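Local coordinates for PUM-HD domain-containing protein (Caenorhabditis elegans, PDB 7CGF), which probably binds sequence elements in mRNA 3' untranslated regions through its Pumilio repeats, and is captured here, as its PUM-HD domain, with an RNA element bound, at residues A[182-185]-A[186-190]; A[313-316]-A[317-321]. The protein carries 2 engineered substitutions. One frame throughout, in Å; residues are numbered along the deposited sequence.

Both interactions are local, each within one helix of a predicted Pumilio repeat: interaction 1 spans helix 184-189, interaction 2 the C-terminal half of helix 309-319. Their centres lie 32 Å apart, and their nearest atoms, about 22 Å from each other, do not touch. Each mixes buried and surface residues. In interaction 1 the buried T184, I185, M188 and S189 turn to neighbouring helices, and a serine hydroxyl shares a carbonyl with a backbone N-H. In interaction 2 the buried V313, M316, F317 and V320 are all apolar, while the more exposed Q314, K315, D318 and Q319 make the polar and aliphatic contacts. Interaction 1 takes in a whole short helix, interaction 2 the closing turns of a longer one.

Interaction 1 of 2, residues A[182-185]-A[186-190]; sequences SNTI and YEMSV
S189 folds its hydroxyl back onto I185, one turn earlier, where OG gives a 2.8 Å hydrogen bond to the carbonyl O. With OG beside its own backbone N (chi1 -63°), it reaches that oxygen from above the carbonyl plane, 37° out of it, while S189 N arrives from the opposite face. Two bonds thus grip one acceptor of a buried residue, and I185 CG2 lies 4.0 Å from S189 OG. With an alanine in place of S189, I185 O would probably keep only the backbone N-H, and a gap would open beside I185 CG2. I185 packs onto V213 and I217 of helix 207-219, and S189 touches I224. Next to this buried side, M188 CG sits 3.3 Å from T184 O. The fit between E187 and T184 is looser: the extended glutamate runs alongside, its OE2 4.0 Å from T184 CA. The carboxylate's stronger partners lie elsewhere, OE1 pairing with K151 and H147. The solvent side is the lead-in at exposed S182 and N183, where a water accepts from Y186 N and donates to S182 O, linking the residues before the helix to its first turn, while E187 N bonds to N183 O (2.9 Å). The arrangement is that of a short helix packed between its neighbours in the alpha-helical superhelix of a PUF domain.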
loop_
_atom_site.group_PDB
_atom_site.type_symbol
_atom_site.label_atom_id
_atom_site.label_comp_id
_atom_site.label_asym_id
_atom_site.label_seq_id
_atom_site.Cartn_x
_atom_site.Cartn_y
_atom_site.Cartn_z
ATOM N N SER A 182 1.879 -13.316 -19.325
ATOM C CA SER A 182 0.437 -13.508 -19.155
ATOM C C SER A 182 0.036 -13.553 -17.687
ATOM O O SER A 182 -0.965 -12.936 -17.299
ATOM C CB SER A 182 -0.004 -14.790 -19.854
ATOM O OG SER A 182 0.193 -14.671 -21.246
ATOM N N ASN A 183 0.811 -14.244 -16.853
ATOM C CA ASN A 183 0.380 -14.518 -15.486
ATOM C C ASN A 183 0.932 -13.535 -14.461
ATOM O O ASN A 183 0.683 -13.718 -13.270
ATOM C CB ASN A 183 0.791 -15.927 -15.079
ATOM C CG ASN A 183 2.305 -16.109 -15.045
ATOM O OD1 ASN A 183 3.045 -15.456 -15.795
ATOM N ND2 ASN A 183 2.771 -17.004 -14.179
ATOM N N THR A 184 1.677 -12.515 -14.882
ATOM C CA THR A 184 2.374 -11.673 -13.907
ATOM C C THR A 184 1.396 -10.916 -13.008
ATOM O O THR A 184 1.610 -10.819 -11.798
ATOM C CB THR A 184 3.298 -10.699 -14.635
ATOM O OG1 THR A 184 4.131 -11.444 -15.530
ATOM C CG2 THR A 184 4.209 -9.967 -13.635
ATOM N N ILE A 185 0.325 -10.357 -13.578
ATOM C CA ILE A 185 -0.605 -9.599 -12.744
ATOM C C ILE A 185 -1.305 -10.514 -11.751
ATOM O O ILE A 185 -1.503 -10.147 -10.585
ATOM C CB ILE A 185 -1.602 -8.820 -13.616
ATOM C CG1 ILE A 185 -1.037 -7.460 -13.950
ATOM C CG2 ILE A 185 -2.968 -8.695 -12.926
ATOM C CD1 ILE A 185 -0.981 -6.527 -12.763
ATOM N N TYR A 186 -1.630 -11.738 -12.163
ATOM C CA TYR A 186 -2.193 -12.689 -11.213
ATOM C C TYR A 186 -1.194 -12.980 -10.095
ATOM O O TYR A 186 -1.534 -12.899 -8.905
ATOM C CB TYR A 186 -2.595 -13.988 -11.922
ATOM C CG TYR A 186 -3.034 -15.026 -10.910
ATOM C CD1 TYR A 186 -4.315 -15.007 -10.395
ATOM C CD2 TYR A 186 -2.136 -15.974 -10.426
ATOM C CE1 TYR A 186 -4.708 -15.935 -9.442
ATOM C CE2 TYR A 186 -2.512 -16.886 -9.468
ATOM C CZ TYR A 186 -3.798 -16.859 -8.986
ATOM O OH TYR A 186 -4.177 -17.778 -8.042
ATOM N N GLU A 187 0.048 -13.314 -10.478
ATOM C CA GLU A 187 1.104 -13.647 -9.525
ATOM C C GLU A 187 1.296 -12.519 -8.525
ATOM O O GLU A 187 1.438 -12.763 -7.317
ATOM C CB GLU A 187 2.413 -13.931 -10.286
ATOM C CG GLU A 187 3.709 -13.875 -9.446
ATOM C CD GLU A 187 5.044 -13.727 -10.251
ATOM O OE1 GLU A 187 6.125 -13.866 -9.627
ATOM O OE2 GLU A 187 5.044 -13.469 -11.477
ATOM N N MET A 188 1.277 -11.279 -9.003
ATOM C CA MET A 188 1.476 -10.145 -8.098
ATOM C C MET A 188 0.250 -9.915 -7.229
ATOM O O MET A 188 0.371 -9.598 -6.032
ATOM C CB MET A 188 1.806 -8.875 -8.891
ATOM C CG MET A 188 3.132 -8.911 -9.648
ATOM S SD MET A 188 4.508 -8.998 -8.487
ATOM C CE MET A 188 5.874 -9.259 -9.653
ATOM N N SER A 189 -0.945 -10.045 -7.813
ATOM C CA SER A 189 -2.163 -9.762 -7.064
ATOM C C SER A 189 -2.391 -10.740 -5.918
ATOM O O SER A 189 -3.092 -10.391 -4.961
ATOM C CB SER A 189 -3.380 -9.788 -7.983
ATOM O OG SER A 189 -3.287 -8.764 -8.961
ATOM N N VAL A 190 -1.854 -11.961 -5.993
ATOM C CA VAL A 190 -2.044 -12.924 -4.908
ATOM C C VAL A 190 -0.820 -13.031 -4.006
ATOM O O VAL A 190 -0.761 -13.924 -3.149
ATOM C CB VAL A 190 -2.467 -14.297 -5.451
ATOM C CG1 VAL A 190 -3.664 -14.102 -6.381
ATOM C CG2 VAL A 190 -1.323 -14.973 -6.182
HETATM O O HOH W 1 -2.054 -12.064 -14.908
#

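Interaction 2 of 2, residues A[313-316]-A[317-321]; sequences VQKM and FDQVT
V313 and F317 run alongside each other one helical turn apart, CG1 of the valine 3.8 Å from CE1 of the ring. The oxygen of V313 meets the ring at its edge, in plane, 3.3 Å from CD1, and also accepts the nearly straight bond from F317 N (171°). Q314, partly exposed, bends at chi2 (76°), which brings its amide back to the D318 carboxylate. NE2 makes two weak hydrogen bonds to it, 3.3 Å to OD1 and 3.4 Å to OD2, with the two planes 59° apart. K315 extends beside Q319 with aliphatic contact, CD to CG at 3.6 Å. The helix belongs to a predicted Pumilio repeat of the PUF domain's helical superhelix, and here it ends: M316 O accepts from Q319 N at 3.1 Å, steeply above the carbonyl plane, and weakly from V320 N, where the backbone departs from the helix. V320 CG1 rests 3.2 Å from that same oxygen. Further out, Y355 bonds D318 OD1 and meets the F317 ring, and E275 holds K315 NZ in a salt bridge. M316 reaches L274, V286 and L328 on three other helices, while T321 N-caps the next helix through Q324 N.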
loop_
_atom_site.group_PDB
_atom_site.type_symbol
_atom_site.label_atom_id
_atom_site.label_comp_id
_atom_site.label_asym_id
_atom_site.label_seq_id
_atom_site.Cartn_x
_atom_site.Cartn_y
_atom_site.Cartn_z
ATOM N N VAL A 313 -25.681 -8.634 3.128
ATOM C CA VAL A 313 -27.077 -8.191 3.182
ATOM C C VAL A 313 -27.198 -6.937 4.036
ATOM O O VAL A 313 -27.879 -5.973 3.664
ATOM C CB VAL A 313 -27.985 -9.330 3.690
ATOM C CG1 VAL A 313 -29.429 -8.827 3.884
ATOM C CG2 VAL A 313 -27.965 -10.496 2.730
ATOM N N GLN A 314 -26.515 -6.909 5.181
ATOM C CA GLN A 314 -26.513 -5.705 5.999
ATOM C C GLN A 314 -25.991 -4.504 5.215
ATOM O O GLN A 314 -26.562 -3.412 5.280
ATOM C CB GLN A 314 -25.677 -5.941 7.258
ATOM C CG GLN A 314 -25.569 -4.731 8.166
ATOM C CD GLN A 314 -26.841 -4.501 8.956
ATOM O OE1 GLN A 314 -27.516 -5.454 9.348
ATOM N NE2 GLN A 314 -27.177 -3.238 9.194
ATOM N N LYS A 315 -24.903 -4.686 4.464
ATOM C CA LYS A 315 -24.367 -3.580 3.677
ATOM C C LYS A 315 -25.366 -3.106 2.622
ATOM O O LYS A 315 -25.470 -1.907 2.353
ATOM C CB LYS A 315 -23.053 -4.013 3.024
ATOM C CG LYS A 315 -22.336 -2.918 2.237
ATOM C CD LYS A 315 -21.892 -1.748 3.112
ATOM C CE LYS A 315 -20.854 -2.161 4.149
ATOM N NZ LYS A 315 -20.192 -0.958 4.714
ATOM N N MET A 316 -26.085 -4.035 1.996
ATOM C CA MET A 316 -27.125 -3.667 1.036
ATOM C C MET A 316 -28.155 -2.747 1.671
ATOM O O MET A 316 -28.427 -1.658 1.158
ATOM C CB MET A 316 -27.815 -4.914 0.498
ATOM C CG MET A 316 -26.918 -5.869 -0.242
ATOM S SD MET A 316 -27.879 -7.275 -0.795
ATOM C CE MET A 316 -28.908 -6.431 -1.896
ATOM N N PHE A 317 -28.737 -3.168 2.800
ATOM C CA PHE A 317 -29.719 -2.329 3.483
ATOM C C PHE A 317 -29.149 -0.954 3.797
ATOM O O PHE A 317 -29.840 0.061 3.665
ATOM C CB PHE A 317 -30.198 -3.001 4.774
ATOM C CG PHE A 317 -31.325 -3.979 4.580
ATOM C CD1 PHE A 317 -31.078 -5.284 4.186
ATOM C CD2 PHE A 317 -32.641 -3.597 4.828
ATOM C CE1 PHE A 317 -32.122 -6.201 4.020
ATOM C CE2 PHE A 317 -33.689 -4.505 4.662
ATOM C CZ PHE A 317 -33.435 -5.803 4.261
ATOM N N ASP A 318 -27.877 -0.893 4.199
ATOM C CA ASP A 318 -27.304 0.386 4.593
ATOM C C ASP A 318 -27.019 1.306 3.409
ATOM O O ASP A 318 -26.961 2.526 3.597
ATOM C CB ASP A 318 -26.022 0.153 5.402
ATOM C CG ASP A 318 -26.274 -0.617 6.695
ATOM O OD1 ASP A 318 -27.442 -0.683 7.151
ATOM O OD2 ASP A 318 -25.298 -1.157 7.268
ATOM N N GLN A 319 -26.870 0.768 2.192
ATOM C CA GLN A 319 -26.347 1.546 1.073
ATOM C C GLN A 319 -27.341 1.860 -0.037
ATOM O O GLN A 319 -27.045 2.725 -0.867
ATOM C CB GLN A 319 -25.144 0.827 0.439
ATOM C CG GLN A 319 -23.958 0.641 1.375
ATOM C CD GLN A 319 -23.168 1.917 1.596
ATOM O OE1 GLN A 319 -23.041 2.754 0.696
ATOM N NE2 GLN A 319 -22.618 2.066 2.795
ATOM N N VAL A 320 -28.482 1.190 -0.114
ATOM C CA VAL A 320 -29.346 1.312 -1.275
ATOM C C VAL A 320 -30.413 2.368 -1.009
ATOM O O VAL A 320 -30.520 2.913 0.086
ATOM C CB VAL A 320 -29.968 -0.044 -1.685
ATOM C CG1 VAL A 320 -28.857 -1.062 -1.982
ATOM C CG2 VAL A 320 -30.940 -0.554 -0.624
ATOM N N THR A 321 -31.197 2.684 -2.040
ATOM C CA THR A 321 -32.212 3.723 -1.917
ATOM C C THR A 321 -33.381 3.212 -1.081
ATOM O O THR A 321 -33.530 2.013 -0.841
ATOM C CB THR A 321 -32.713 4.172 -3.292
ATOM O OG1 THR A 321 -33.368 3.084 -3.949
ATOM C CG2 THR A 321 -31.565 4.652 -4.163
#